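Local coordinates for hypothetical protein Cgl1923 (Corynebacterium glutamicum ATCC 13032, PDB 2P90) that is of unknown function but belongs to the PAC2 family and may be related to proteasome assembly chaperones, at residues Ile29-Gly34 against His40-Ser45; Asp51-Arg56 against Asn228-Ala233; Pro74-Glu79 against Thr84-Leu89. All blocks are in the same frame, centred on the assembly; numbering follows the deposited sequence.

Contact 1. Residues Ile29-Gly34 against His40-Ser45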
loop_
_atom_site.group_PDB
_atom_site.type_symbol
_atom_site.label_atom_id
_atom_site.label_comp_id
_atom_site.label_asym_id
_atom_site.label_seq_id
_atom_site.Cartn_x
_atom_site.Cartn_y
_atom_site.Cartn_z
ATOM N N ILE B 29 -4.341 26.074 8.519
ATOM C CA ILE B 29 -5.140 24.894 8.847
ATOM C C ILE B 29 -4.716 23.720 7.972
ATOM O O ILE B 29 -4.653 23.837 6.752
ATOM C CB ILE B 29 -6.638 25.211 8.644
ATOM C CG1 ILE B 29 -6.971 26.456 9.484
ATOM C CG2 ILE B 29 -7.526 23.996 8.991
ATOM C CD1 ILE B 29 -8.248 27.076 9.079
ATOM N N VAL B 30 -4.399 22.604 8.610
ATOM C CA VAL B 30 -3.982 21.432 7.929
ATOM C C VAL B 30 -5.119 20.405 8.102
ATOM O O VAL B 30 -5.391 19.927 9.215
ATOM C CB VAL B 30 -2.598 20.924 8.456
ATOM C CG1 VAL B 30 -2.281 19.536 7.922
ATOM C CG2 VAL B 30 -1.468 21.903 8.115
ATOM N N ALA B 31 -5.783 20.105 6.977
ATOM C CA ALA B 31 -6.876 19.130 6.902
ATOM C C ALA B 31 -6.550 18.005 5.889
ATOM O O ALA B 31 -6.977 18.085 4.722
ATOM C CB ALA B 31 -8.164 19.837 6.493
ATOM N N LEU B 32 -5.838 16.964 6.335
ATOM C CA LEU B 32 -5.406 15.860 5.430
ATOM C C LEU B 32 -6.258 14.637 5.618
ATOM O O LEU B 32 -6.359 14.118 6.731
ATOM C CB LEU B 32 -3.919 15.468 5.633
ATOM C CG LEU B 32 -2.862 16.566 5.517
ATOM C CD1 LEU B 32 -1.445 15.982 5.803
ATOM C CD2 LEU B 32 -2.909 17.311 4.143
ATOM N N GLN B 33 -6.846 14.171 4.521
ATOM C CA GLN B 33 -7.748 13.039 4.543
ATOM C C GLN B 33 -6.905 11.745 4.388
ATOM O O GLN B 33 -5.928 11.711 3.643
ATOM C CB GLN B 33 -8.799 13.241 3.436
ATOM C CG GLN B 33 -9.979 12.256 3.430
ATOM C CD GLN B 33 -10.816 12.314 2.093
ATOM O OE1 GLN B 33 -10.790 13.331 1.365
ATOM N NE2 GLN B 33 -11.560 11.233 1.788
ATOM N N GLY B 34 -7.231 10.712 5.158
ATOM C CA GLY B 34 -6.552 9.432 5.032
ATOM C C GLY B 34 -6.000 8.846 6.316
ATOM O O GLY B 34 -5.564 7.681 6.353
ATOM N N HIS B 40 -16.081 11.522 9.013
ATOM C CA HIS B 40 -15.676 12.220 7.782
ATOM C C HIS B 40 -15.402 13.680 8.065
ATOM O O HIS B 40 -15.532 14.523 7.176
ATOM C CB HIS B 40 -16.773 12.149 6.720
ATOM C CG HIS B 40 -17.159 10.763 6.361
ATOM N ND1 HIS B 40 -16.918 10.231 5.120
ATOM C CD2 HIS B 40 -17.757 9.785 7.082
ATOM C CE1 HIS B 40 -17.332 8.973 5.093
ATOM N NE2 HIS B 40 -17.847 8.680 6.271
ATOM N N ALA B 41 -15.011 13.964 9.304
ATOM C CA ALA B 41 -15.050 15.324 9.818
ATOM C C ALA B 41 -13.902 16.230 9.368
ATOM O O ALA B 41 -14.050 17.467 9.333
ATOM C CB ALA B 41 -15.205 15.313 11.343
ATOM N N VAL B 42 -12.772 15.632 9.008
ATOM C CA VAL B 42 -11.625 16.407 8.487
ATOM C C VAL B 42 -11.914 16.887 7.052
ATOM O O VAL B 42 -11.833 18.082 6.754
ATOM C CB VAL B 42 -10.276 15.623 8.615
ATOM C CG1 VAL B 42 -9.128 16.326 7.870
ATOM C CG2 VAL B 42 -9.896 15.455 10.080
ATOM N N GLU B 43 -12.285 15.953 6.178
ATOM C CA GLU B 43 -12.569 16.277 4.802
ATOM C C GLU B 43 -13.812 17.189 4.728
ATOM O O GLU B 43 -13.870 18.091 3.882
ATOM C CB GLU B 43 -12.710 15.000 3.972
ATOM C CG GLU B 43 -13.675 13.924 4.603
ATOM C CD GLU B 43 -13.033 12.827 5.594
ATOM O OE1 GLU B 43 -12.334 13.215 6.659
ATOM O OE2 GLU B 43 -13.333 11.582 5.290
ATOM N N SER B 44 -14.792 16.981 5.614
ATOM C CA SER B 44 -15.979 17.853 5.619
ATOM C C SER B 44 -15.679 19.295 6.013
ATOM O O SER B 44 -16.251 20.214 5.460
ATOM C CB SER B 44 -17.098 17.296 6.484
ATOM O OG SER B 44 -17.583 16.129 5.864
ATOM N N SER B 45 -14.779 19.472 6.960
ATOM C CA SER B 45 -14.367 20.786 7.381
ATOM C C SER B 45 -13.785 21.575 6.220
ATOM O O SER B 45 -14.208 22.701 5.955
ATOM C CB SER B 45 -13.335 20.670 8.486
ATOM O OG SER B 45 -13.919 20.068 9.621
#

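Contact 2. Residues Asp51-Arg56 against Asn228-Ala233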
loop_
_atom_site.group_PDB
_atom_site.type_symbol
_atom_site.label_atom_id
_atom_site.label_comp_id
_atom_site.label_asym_id
_atom_site.label_seq_id
_atom_site.Cartn_x
_atom_site.Cartn_y
_atom_site.Cartn_z
ATOM N N ASP B 51 -16.587 25.370 -0.239
ATOM C CA ASP B 51 -17.862 25.633 -0.872
ATOM C C ASP B 51 -18.454 26.958 -0.421
ATOM O O ASP B 51 -19.145 27.621 -1.194
ATOM C CB ASP B 51 -18.856 24.555 -0.498
ATOM C CG ASP B 51 -18.565 23.249 -1.164
ATOM O OD1 ASP B 51 -17.728 23.256 -2.107
ATOM O OD2 ASP B 51 -19.170 22.217 -0.763
ATOM N N ALA B 52 -18.175 27.329 0.824
ATOM C CA ALA B 52 -18.868 28.424 1.477
ATOM C C ALA B 52 -18.138 29.764 1.398
ATOM O O ALA B 52 -18.780 30.809 1.431
ATOM C CB ALA B 52 -19.163 28.081 2.946
ATOM N N LEU B 53 -16.810 29.734 1.307
ATOM C CA LEU B 53 -15.991 30.950 1.369
ATOM C C LEU B 53 -15.187 31.177 0.098
ATOM O O LEU B 53 -14.917 30.210 -0.656
ATOM C CB LEU B 53 -15.071 30.878 2.591
ATOM C CG LEU B 53 -15.785 30.962 3.954
ATOM C CD1 LEU B 53 -14.836 30.602 5.060
ATOM C CD2 LEU B 53 -16.404 32.358 4.227
ATOM N N ASP B 54 -14.803 32.433 -0.163
ATOM C CA ASP B 54 -13.871 32.694 -1.282
ATOM C C ASP B 54 -12.476 32.153 -0.942
ATOM O O ASP B 54 -11.975 32.317 0.186
ATOM C CB ASP B 54 -13.819 34.189 -1.716
ATOM C CG ASP B 54 -15.194 34.718 -2.297
ATOM O OD1 ASP B 54 -15.855 34.031 -3.146
ATOM O OD2 ASP B 54 -15.606 35.831 -1.874
ATOM N N HIS B 55 -11.870 31.489 -1.926
ATOM C CA HIS B 55 -10.542 30.879 -1.782
ATOM C C HIS B 55 -9.755 31.017 -3.093
ATOM O O HIS B 55 -10.340 31.053 -4.167
ATOM C CB HIS B 55 -10.659 29.405 -1.372
ATOM C CG HIS B 55 -11.515 28.595 -2.293
ATOM N ND1 HIS B 55 -11.010 27.934 -3.390
ATOM C CD2 HIS B 55 -12.846 28.351 -2.291
ATOM C CE1 HIS B 55 -11.989 27.303 -4.016
ATOM N NE2 HIS B 55 -13.115 27.538 -3.366
ATOM N N ARG B 56 -8.435 31.136 -2.991
ATOM C CA ARG B 56 -7.563 31.198 -4.165
ATOM C C ARG B 56 -6.437 30.197 -3.928
ATOM O O ARG B 56 -5.844 30.166 -2.830
ATOM C CB ARG B 56 -6.955 32.607 -4.382
ATOM C CG ARG B 56 -7.886 33.806 -4.785
ATOM C CD ARG B 56 -8.559 33.682 -6.171
ATOM N NE ARG B 56 -10.006 33.377 -6.044
ATOM C CZ ARG B 56 -10.976 34.284 -5.827
ATOM N NH1 ARG B 56 -10.684 35.585 -5.727
ATOM N NH2 ARG B 56 -12.246 33.897 -5.697
ATOM N N ASN B 228 -14.474 34.409 11.394
ATOM C CA ASN B 228 -15.930 34.438 11.314
ATOM C C ASN B 228 -16.417 33.513 10.188
ATOM O O ASN B 228 -16.401 33.885 9.006
ATOM C CB ASN B 228 -16.442 35.905 11.179
ATOM C CG ASN B 228 -17.975 36.019 10.890
ATOM O OD1 ASN B 228 -18.722 35.031 10.884
ATOM N ND2 ASN B 228 -18.428 37.255 10.637
ATOM N N LEU B 229 -16.878 32.321 10.571
ATOM C CA LEU B 229 -17.201 31.267 9.597
ATOM C C LEU B 229 -18.698 30.980 9.387
ATOM O O LEU B 229 -19.427 30.819 10.340
ATOM C CB LEU B 229 -16.430 29.980 9.944
ATOM C CG LEU B 229 -14.898 30.118 10.021
ATOM C CD1 LEU B 229 -14.238 28.814 10.469
ATOM C CD2 LEU B 229 -14.299 30.594 8.696
ATOM N N PRO B 230 -19.152 30.859 8.131
ATOM C CA PRO B 230 -20.564 30.539 7.987
ATOM C C PRO B 230 -20.812 29.057 8.336
ATOM O O PRO B 230 -20.404 28.159 7.597
ATOM C CB PRO B 230 -20.848 30.818 6.505
ATOM C CG PRO B 230 -19.523 30.711 5.816
ATOM C CD PRO B 230 -18.447 30.922 6.837
ATOM N N LEU B 231 -21.478 28.811 9.458
ATOM C CA LEU B 231 -21.585 27.460 9.990
ATOM C C LEU B 231 -22.987 26.839 9.935
ATOM O O LEU B 231 -23.155 25.660 10.282
ATOM C CB LEU B 231 -21.049 27.450 11.430
ATOM C CG LEU B 231 -19.531 27.620 11.632
ATOM C CD1 LEU B 231 -19.166 27.591 13.087
ATOM C CD2 LEU B 231 -18.756 26.551 10.910
ATOM N N LEU B 232 -23.980 27.614 9.499
ATOM C CA LEU B 232 -25.396 27.279 9.755
ATOM C C LEU B 232 -25.964 26.031 9.045
ATOM O O LEU B 232 -26.865 25.378 9.583
ATOM C CB LEU B 232 -26.321 28.494 9.523
ATOM C CG LEU B 232 -25.968 29.888 10.085
ATOM C CD1 LEU B 232 -26.814 30.989 9.409
ATOM C CD2 LEU B 232 -26.048 29.967 11.616
ATOM N N ALA B 233 -25.459 25.714 7.852
ATOM C CA ALA B 233 -25.855 24.489 7.138
ATOM C C ALA B 233 -25.373 23.205 7.842
ATOM O O ALA B 233 -25.990 22.136 7.704
ATOM C CB ALA B 233 -25.395 24.527 5.690
#

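Contact 3. Residues Pro74-Glu79 against Thr84-Leu89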
loop_
_atom_site.group_PDB
_atom_site.type_symbol
_atom_site.label_atom_id
_atom_site.label_comp_id
_atom_site.label_asym_id
_atom_site.label_seq_id
_atom_site.Cartn_x
_atom_site.Cartn_y
_atom_site.Cartn_z
ATOM N N PRO B 74 -8.294 7.459 -7.432
ATOM C CA PRO B 74 -9.134 8.643 -7.598
ATOM C C PRO B 74 -10.307 8.348 -8.551
ATOM O O PRO B 74 -10.089 7.904 -9.673
ATOM C CB PRO B 74 -8.197 9.652 -8.290
ATOM C CG PRO B 74 -6.833 9.211 -7.954
ATOM C CD PRO B 74 -6.880 7.727 -7.765
ATOM N N VAL B 75 -11.519 8.664 -8.122
ATOM C CA VAL B 75 -12.740 8.214 -8.779
ATOM C C VAL B 75 -12.904 8.820 -10.179
ATOM O O VAL B 75 -12.545 9.984 -10.408
ATOM C CB VAL B 75 -13.959 8.480 -7.841
ATOM C CG1 VAL B 75 -15.305 8.106 -8.511
ATOM C CG2 VAL B 75 -13.797 7.627 -6.620
ATOM N N VAL B 76 -13.405 8.006 -11.117
ATOM C CA VAL B 76 -13.638 8.456 -12.479
ATOM C C VAL B 76 -15.098 8.293 -12.797
ATOM O O VAL B 76 -15.745 7.323 -12.363
ATOM C CB VAL B 76 -12.771 7.696 -13.548
ATOM C CG1 VAL B 76 -11.297 7.831 -13.272
ATOM C CG2 VAL B 76 -13.090 6.275 -13.530
ATOM N N VAL B 77 -15.635 9.255 -13.533
ATOM C CA VAL B 77 -17.019 9.154 -13.967
ATOM C C VAL B 77 -17.073 8.758 -15.436
ATOM O O VAL B 77 -16.354 9.304 -16.269
ATOM C CB VAL B 77 -17.906 10.470 -13.657
ATOM C CG1 VAL B 77 -19.382 10.270 -14.076
ATOM C CG2 VAL B 77 -17.802 10.879 -12.157
ATOM N N ILE B 78 -17.931 7.785 -15.723
ATOM C CA ILE B 78 -18.244 7.409 -17.090
ATOM C C ILE B 78 -19.728 7.658 -17.373
ATOM O O ILE B 78 -20.602 7.030 -16.778
ATOM C CB ILE B 78 -17.802 5.930 -17.443
ATOM C CG1 ILE B 78 -16.269 5.830 -17.519
ATOM C CG2 ILE B 78 -18.364 5.493 -18.804
ATOM C CD1 ILE B 78 -15.727 4.485 -17.080
ATOM N N GLU B 79 -19.996 8.601 -18.269
ATOM C CA GLU B 79 -21.355 8.786 -18.773
ATOM C C GLU B 79 -21.420 9.165 -20.245
ATOM O O GLU B 79 -20.537 9.866 -20.764
ATOM C CB GLU B 79 -22.141 9.784 -17.918
ATOM C CG GLU B 79 -21.596 11.176 -17.948
ATOM C CD GLU B 79 -22.448 12.140 -17.155
ATOM O OE1 GLU B 79 -23.690 12.152 -17.346
ATOM O OE2 GLU B 79 -21.850 12.873 -16.330
ATOM N N THR B 84 -15.828 11.035 -18.463
ATOM C CA THR B 84 -16.112 12.471 -18.411
ATOM C C THR B 84 -15.265 13.172 -17.364
ATOM O O THR B 84 -14.860 14.309 -17.573
ATOM C CB THR B 84 -17.627 12.779 -18.242
ATOM O OG1 THR B 84 -18.103 12.224 -17.013
ATOM C CG2 THR B 84 -18.423 12.170 -19.396
ATOM N N SER B 85 -14.963 12.500 -16.253
ATOM C CA SER B 85 -14.088 13.107 -15.248
ATOM C C SER B 85 -13.276 12.122 -14.455
ATOM O O SER B 85 -13.613 10.950 -14.381
ATOM C CB SER B 85 -14.873 14.008 -14.276
ATOM O OG SER B 85 -15.708 13.236 -13.451
ATOM N N MET B 86 -12.208 12.638 -13.858
ATOM C CA MET B 86 -11.373 11.910 -12.909
ATOM C C MET B 86 -11.040 12.884 -11.799
ATOM O O MET B 86 -10.528 13.957 -12.068
ATOM C CB MET B 86 -10.066 11.409 -13.559
ATOM C CG MET B 86 -9.209 10.454 -12.665
ATOM S SD MET B 86 -8.035 9.368 -13.601
ATOM C CE MET B 86 -7.364 8.419 -12.278
ATOM N N ASP B 87 -11.337 12.492 -10.569
ATOM C CA ASP B 87 -10.958 13.234 -9.363
ATOM C C ASP B 87 -9.441 13.523 -9.366
ATOM O O ASP B 87 -8.616 12.587 -9.357
ATOM C CB ASP B 87 -11.347 12.384 -8.157
ATOM C CG ASP B 87 -10.974 13.014 -6.806
ATOM O OD1 ASP B 87 -10.434 14.135 -6.723
ATOM O OD2 ASP B 87 -11.255 12.342 -5.793
ATOM N N GLU B 88 -9.082 14.810 -9.372
ATOM C CA GLU B 88 -7.672 15.215 -9.417
ATOM C C GLU B 88 -6.906 14.957 -8.121
ATOM O O GLU B 88 -5.682 14.940 -8.129
ATOM C CB GLU B 88 -7.551 16.695 -9.790
ATOM C CG GLU B 88 -7.451 16.947 -11.274
ATOM C CD GLU B 88 -7.209 18.413 -11.605
ATOM O OE1 GLU B 88 -6.411 19.076 -10.877
ATOM O OE2 GLU B 88 -7.819 18.899 -12.602
ATOM N N LEU B 89 -7.633 14.758 -7.023
ATOM C CA LEU B 89 -7.053 14.526 -5.691
ATOM C C LEU B 89 -6.051 15.614 -5.328
ATOM O O LEU B 89 -4.972 15.319 -4.844
ATOM C CB LEU B 89 -6.386 13.134 -5.569
ATOM C CG LEU B 89 -7.043 11.875 -5.004
ATOM C CD1 LEU B 89 -5.986 10.983 -4.328
ATOM C CD2 LEU B 89 -8.170 12.078 -4.029
#

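Contact 1. Residues Ile29-Gly34 against His40-Ser45
Val-42 packs its CG1 methyl over the strand backbone at the peptide bond between Ala-31 and Leu-32. Val-42 CG1 lies 3.7 Å from Ala-31 C and equally close to Leu-32 N. This CG1 stands anti to its own backbone N (chi1 171°), and this brings the methyl down onto the strand. The Ala-31 methyl points up at the helix, with Ala-31 CB 3.9 Å from Val-42 CG1. The short Ala-31 side chain is consistent with the close approach of 7.4 Å between the axes of segments 29-33 and 41-45.

The other half of the contact is polar in make-up but works by stacking. The Gln-33 side chain is extended and crosses Glu-43 at about a right angle. Its amide lies over the carboxylate, with the two planes only 20° apart. Gln-33 OE1 is 3.6 Å from Glu-43 CB, and Gln-33 CG is 3.8 Å from Glu-43 CD. Glu-43 is bent at chi2, which folds its carboxylate back against Gln-33 CG. Glu-43 OE1 also lies close to the like-charged Asp-37 OD1.

His-40 holds the N-cap position of the helix. His-40 O accepts from Ser-44 N and, at 2.9 Å, from Ser-44 OG. Ala-41 O is likewise gripped by Ser-45 N and Ser-45 OG. These serine hydroxyls are therefore used within the first turn. His-40 NE2 bonds to Ala-207 O, so the cap residue is tied to another loop.

On the strand side, Ala-31 also touches Met-106 and Ser-108. Strand 27-33 lies inside a mixed sheet, between the parallel strands 103-108 and 134-143. Helix 41-52 follows after a short loop. The N-to-C directions of segments 29-33 and 41-45 differ by 125°. This is the strand-loop-helix unit of an alpha/beta fold.

Contact 2. Residues Asp51-Arg56 against Asn228-Ala233
Asn-228 leads into Leu-229 and Pro-230, the two residues that meet Ala-52 and Leu-53, and it is gripped by several polar groups. Its backbone N bonds to Asp-98 OD2. Its OD1 accepts from Asn-99 ND2, and its ND2 makes a weak bond to Asp-100 OD2. The loop after strand 92-97 thus holds on to the start of segment 228-233.

The contact itself is apolar. Leu-53 is its centre. It is the first residue to leave helical geometry after helix 41-52, and its side chain turns toward Pro-230. The end of Leu-53 comes up to the CG-CD edge of the proline ring, with CD2 nearest. Leu-53 CD2 is 3.6 Å from Pro-230 CD, and Leu-53 CD1 is 4.0 Å from the same atom. CG of Leu-53 is anti to the carbonyl carbon (chi1 -68°), which directs the branch at the ring.

The CD1 branch has a second neighbour. Leu-53 CD1 meets Leu-229 CD2 at 3.7 Å, and the two leucine side chains cross at about a right angle. Leu-229 reaches this place with the end of its side chain. It also packs on Leu-49 and Ala-222, so it touches both helix 41-52 and helix 211-225.

Ala-52, an exposed residue, adds a methyl contact at the margin. Ala-52 CB touches Pro-230 CG at 3.9 Å. Pro-230 CG is also 3.9 Å from Leu-53 CD2, so both residues share this part of the ring. Leu-53 packs further on Val-96 of strand 92-97.

Leu-53 and Leu-229 are buried. Van der Waals contact and removal of carbon surface from water therefore hold the end of helix 41-52 to the approach to helix 232-250. Polar bonds to the loop after strand 92-97 probably help to position that approach.

Contact 3. Residues Pro74-Glu79 against Thr84-Leu89
Val-76 and Met-86 lie side by side and point the same way, with Val-76 CG1 3.4 Å from Met-86 CG. Met-86 CG is anti to its backbone N, which lays the extended chain along Val-76; Met-86 SD is 3.6 Å from Val-76 CG1. They form a non-hydrogen-bonded antiparallel pair.

Val-77 and Ser-85 point to the other face as a hydrogen-bonded pair. Val-77 CG2 rests on Ser-85 OG. Thr-84 crosses Val-77 obliquely and Glu-79 at about a right angle, where Thr-84 CG2 meets Glu-79 CG at 3.6 Å. Pro-74 and Leu-89 also cross at about a right angle, with Pro-74 CG 4.0 Å from Leu-89 CG.

Three backbone bonds are short, at 2.8 Å: Asp-87 N to Val-75 O, Val-77 N to Ser-85 O, and Thr-84 N to Val-77 O. The first is nearly straight (170° at the hydrogen). Val-77 O also takes Ser-85 N weakly at 3.5 Å, in a classic beta bulge. Asp-87 OD1 accepts from Leu-89 N in an Asx turn.

Strand 76-78 also pairs with a strand of the third subunit. Backbone bonds thus hold the hairpin, and its outer edge carries the sheet into the neighbouring chain.

Contacts 1 and 2 share helix 41-52 and the large mixed sheet, and their centres are about 15 Å apart. Contact 1 packs the start of the helix near the centre of the chain. Contact 2 ties its far end to the approach to helix 232-250. Contact 3 lies about 24 Å from the chain centre, in the separate hairpin of strands 76-78 and 83-86. Its centre is about 21 Å from that of contact 1 and about 25 Å from that of contact 2. Along the chain contact 1 comes first, and contact 3 falls between the two segments of contact 2. Contact 1 is local, contact 2 joins parts of the chain more than 170 residues apart, and the hairpin serves subunit assembly.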